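Local coordinates for citrate lyase, subunit 1 (Methanosaeta concilii, PDB 6HXI), which probably catalyses, as part of ATP citrate lyase, the ATP-driven cleavage of citrate with coenzyme A to acetyl-CoA and oxaloacetate, at residues G385-L388 against M389-G393. Residues are numbered along the deposited sequence; the frame is centred on the assembly and turned at random.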
ATOM      1  N   GLY C 385     -41.562  -0.393 -23.686  1.00 48.73           N
ATOM      2  CA  GLY C 385     -42.530   0.600 -23.231  1.00 48.92           C
ATOM      3  C   GLY C 385     -43.977   0.126 -23.364  1.00 54.67           C
ATOM      4  O   GLY C 385     -44.770   0.273 -22.426  1.00 55.88           O
ATOM      5  N   LEU C 386     -44.330  -0.451 -24.519  1.00 49.97           N
ATOM      6  CA  LEU C 386     -45.679  -0.973 -24.756  1.00 51.11           C
ATOM      7  C   LEU C 386     -45.944  -2.198 -23.852  1.00 57.81           C
ATOM      8  O   LEU C 386     -47.087  -2.407 -23.452  1.00 58.37           O
ATOM      9  CB  LEU C 386     -45.927  -1.339 -26.238  1.00 50.78           C
ATOM     10  CG  LEU C 386     -45.721  -0.292 -27.352  1.00 53.63           C
ATOM     11  CD1 LEU C 386     -46.126  -0.876 -28.694  1.00 54.53           C
ATOM     12  CD2 LEU C 386     -46.517   0.984 -27.119  1.00 53.39           C
ATOM     13  N   LYS C 387     -44.891  -2.988 -23.517  1.00 55.82           N
ATOM     14  CA  LYS C 387     -44.985  -4.145 -22.609  1.00 57.79           C
ATOM     15  C   LYS C 387     -45.413  -3.678 -21.203  1.00 64.94           C
ATOM     16  O   LYS C 387     -46.276  -4.311 -20.599  1.00 68.23           O
ATOM     17  CB  LYS C 387     -43.650  -4.908 -22.522  1.00 60.23           C
ATOM     18  CG  LYS C 387     -43.802  -6.363 -22.062  1.00 90.50           C
ATOM     19  CD  LYS C 387     -42.552  -6.906 -21.352  1.00110.66           C
ATOM     20  CE  LYS C 387     -41.427  -7.311 -22.286  1.00126.87           C
ATOM     21  NZ  LYS C 387     -40.102  -7.266 -21.610  1.00131.63           N
ATOM     22  N   LEU C 388     -44.817  -2.568 -20.701  1.00 59.67           N
ATOM     23  CA  LEU C 388     -45.131  -1.940 -19.410  1.00 59.80           C
ATOM     24  C   LEU C 388     -46.603  -1.518 -19.353  1.00 64.68           C
ATOM     25  O   LEU C 388     -47.255  -1.747 -18.341  1.00 64.08           O
ATOM     26  CB  LEU C 388     -44.259  -0.680 -19.191  1.00 58.29           C
ATOM     27  CG  LEU C 388     -42.775  -0.864 -18.888  1.00 60.96           C
ATOM     28  CD1 LEU C 388     -42.021   0.457 -19.099  1.00 59.25           C
ATOM     29  CD2 LEU C 388     -42.566  -1.380 -17.482  1.00 60.17           C
ATOM     30  N   MET C 389     -47.107  -0.882 -20.438  1.00 63.13           N
ATOM     31  CA  MET C 389     -48.491  -0.404 -20.588  1.00 64.67           C
ATOM     32  C   MET C 389     -49.485  -1.565 -20.662  1.00 68.70           C
ATOM     33  O   MET C 389     -50.584  -1.441 -20.139  1.00 69.82           O
ATOM     34  CB  MET C 389     -48.657   0.474 -21.849  1.00 66.87           C
ATOM     35  CG  MET C 389     -47.908   1.804 -21.830  1.00 70.15           C
ATOM     36  SD  MET C 389     -48.421   3.043 -20.602  1.00 76.25           S
ATOM     37  CE  MET C 389     -50.186   3.053 -20.791  1.00 74.30           C
ATOM     38  N   ARG C 390     -49.115  -2.669 -21.344  1.00 64.95           N
ATOM     39  CA  ARG C 390     -49.952  -3.861 -21.491  1.00 66.44           C
ATOM     40  C   ARG C 390     -50.088  -4.588 -20.158  1.00 71.57           C
ATOM     41  O   ARG C 390     -51.194  -5.014 -19.815  1.00 73.39           O
ATOM     42  CB  ARG C 390     -49.407  -4.811 -22.575  1.00 64.96           C
ATOM     43  CG  ARG C 390     -49.713  -4.353 -23.981  1.00 69.02           C
ATOM     44  CD  ARG C 390     -49.288  -5.378 -25.003  1.00 77.41           C
ATOM     45  NE  ARG C 390     -48.998  -4.765 -26.303  1.00 86.99           N
ATOM     46  CZ  ARG C 390     -47.773  -4.565 -26.777  1.00 97.81           C
ATOM     47  NH1 ARG C 390     -46.713  -4.928 -26.067  1.00 82.90           N
ATOM     48  NH2 ARG C 390     -47.599  -4.011 -27.971  1.00 82.61           N
ATOM     49  N   ASP C 391     -48.964  -4.710 -19.404  1.00 66.76           N
ATOM     50  CA  ASP C 391     -48.905  -5.348 -18.083  1.00 67.55           C
ATOM     51  C   ASP C 391     -49.698  -4.537 -17.060  1.00 72.52           C
ATOM     52  O   ASP C 391     -50.283  -5.117 -16.150  1.00 73.78           O
ATOM     53  CB  ASP C 391     -47.448  -5.510 -17.613  1.00 68.32           C
ATOM     54  CG  ASP C 391     -46.559  -6.421 -18.452  1.00 75.49           C
ATOM     55  OD1 ASP C 391     -47.060  -7.004 -19.443  1.00 75.94           O
ATOM     56  OD2 ASP C 391     -45.360  -6.521 -18.144  1.00 81.79           O
ATOM     57  N   LEU C 392     -49.712  -3.199 -17.223  1.00 68.94           N
ATOM     58  CA  LEU C 392     -50.425  -2.242 -16.378  1.00 69.55           C
ATOM     59  C   LEU C 392     -51.933  -2.378 -16.562  1.00 76.43           C
ATOM     60  O   LEU C 392     -52.646  -2.516 -15.568  1.00 77.19           O
ATOM     61  CB  LEU C 392     -49.949  -0.801 -16.672  1.00 67.65           C
ATOM     62  CG  LEU C 392     -50.542   0.334 -15.824  1.00 72.08           C
ATOM     63  CD1 LEU C 392     -50.115   0.221 -14.378  1.00 72.22           C
ATOM     64  CD2 LEU C 392     -50.143   1.690 -16.380  1.00 71.82           C
ATOM     65  N   GLY C 393     -52.391  -2.381 -17.818  1.00 74.61           N
ATOM     66  CA  GLY C 393     -53.801  -2.539 -18.184  1.00 76.91           C
ATOM     67  C   GLY C 393     -54.455  -3.818 -17.691  1.00 84.47           C
ATOM     68  O   GLY C 393     -55.666  -3.852 -17.475  1.00 86.46           O
TER
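R390 folds back along one turn of helix 382-396 and lays its guanidinium against L386. The helix is the crossover of a beta-alpha-beta unit, joining parallel strands 371-376 and 400-403 in the citrate-binding region. The contacts of R390 start at its root: R390 CB lies 3.5 Å from L386 O, and R390 CG comes closer to the same oxygen, at 3.3 Å. The chi1 of -78° sets CG opposite the carbonyl carbon, and from there the chain runs extended to NE, back toward the start of the helix. R390 CZ then lies 3.8 Å from L386 CB, which lies over one face of the guanidinium. NH1 rests near L386 C. R390 NH2 reaches further along the leucine and meets L386 CD1 at 3.5 Å. This is van der Waals contact of a flat cation on an aliphatic chain. L386 O itself accepts a hydrogen bond from R390 N at 2.9 Å. M389, D391 and L392 likewise give their backbone N-H to the carbonyl oxygens of G385, K387 and L388, the i+4 to i pattern of an alpha-helix. M389 turns to the buried side, against F352 and V356 of helix 348-361 and I400 and V402 of strand 400-403. M389 CG stands 3.5 Å from G385 O.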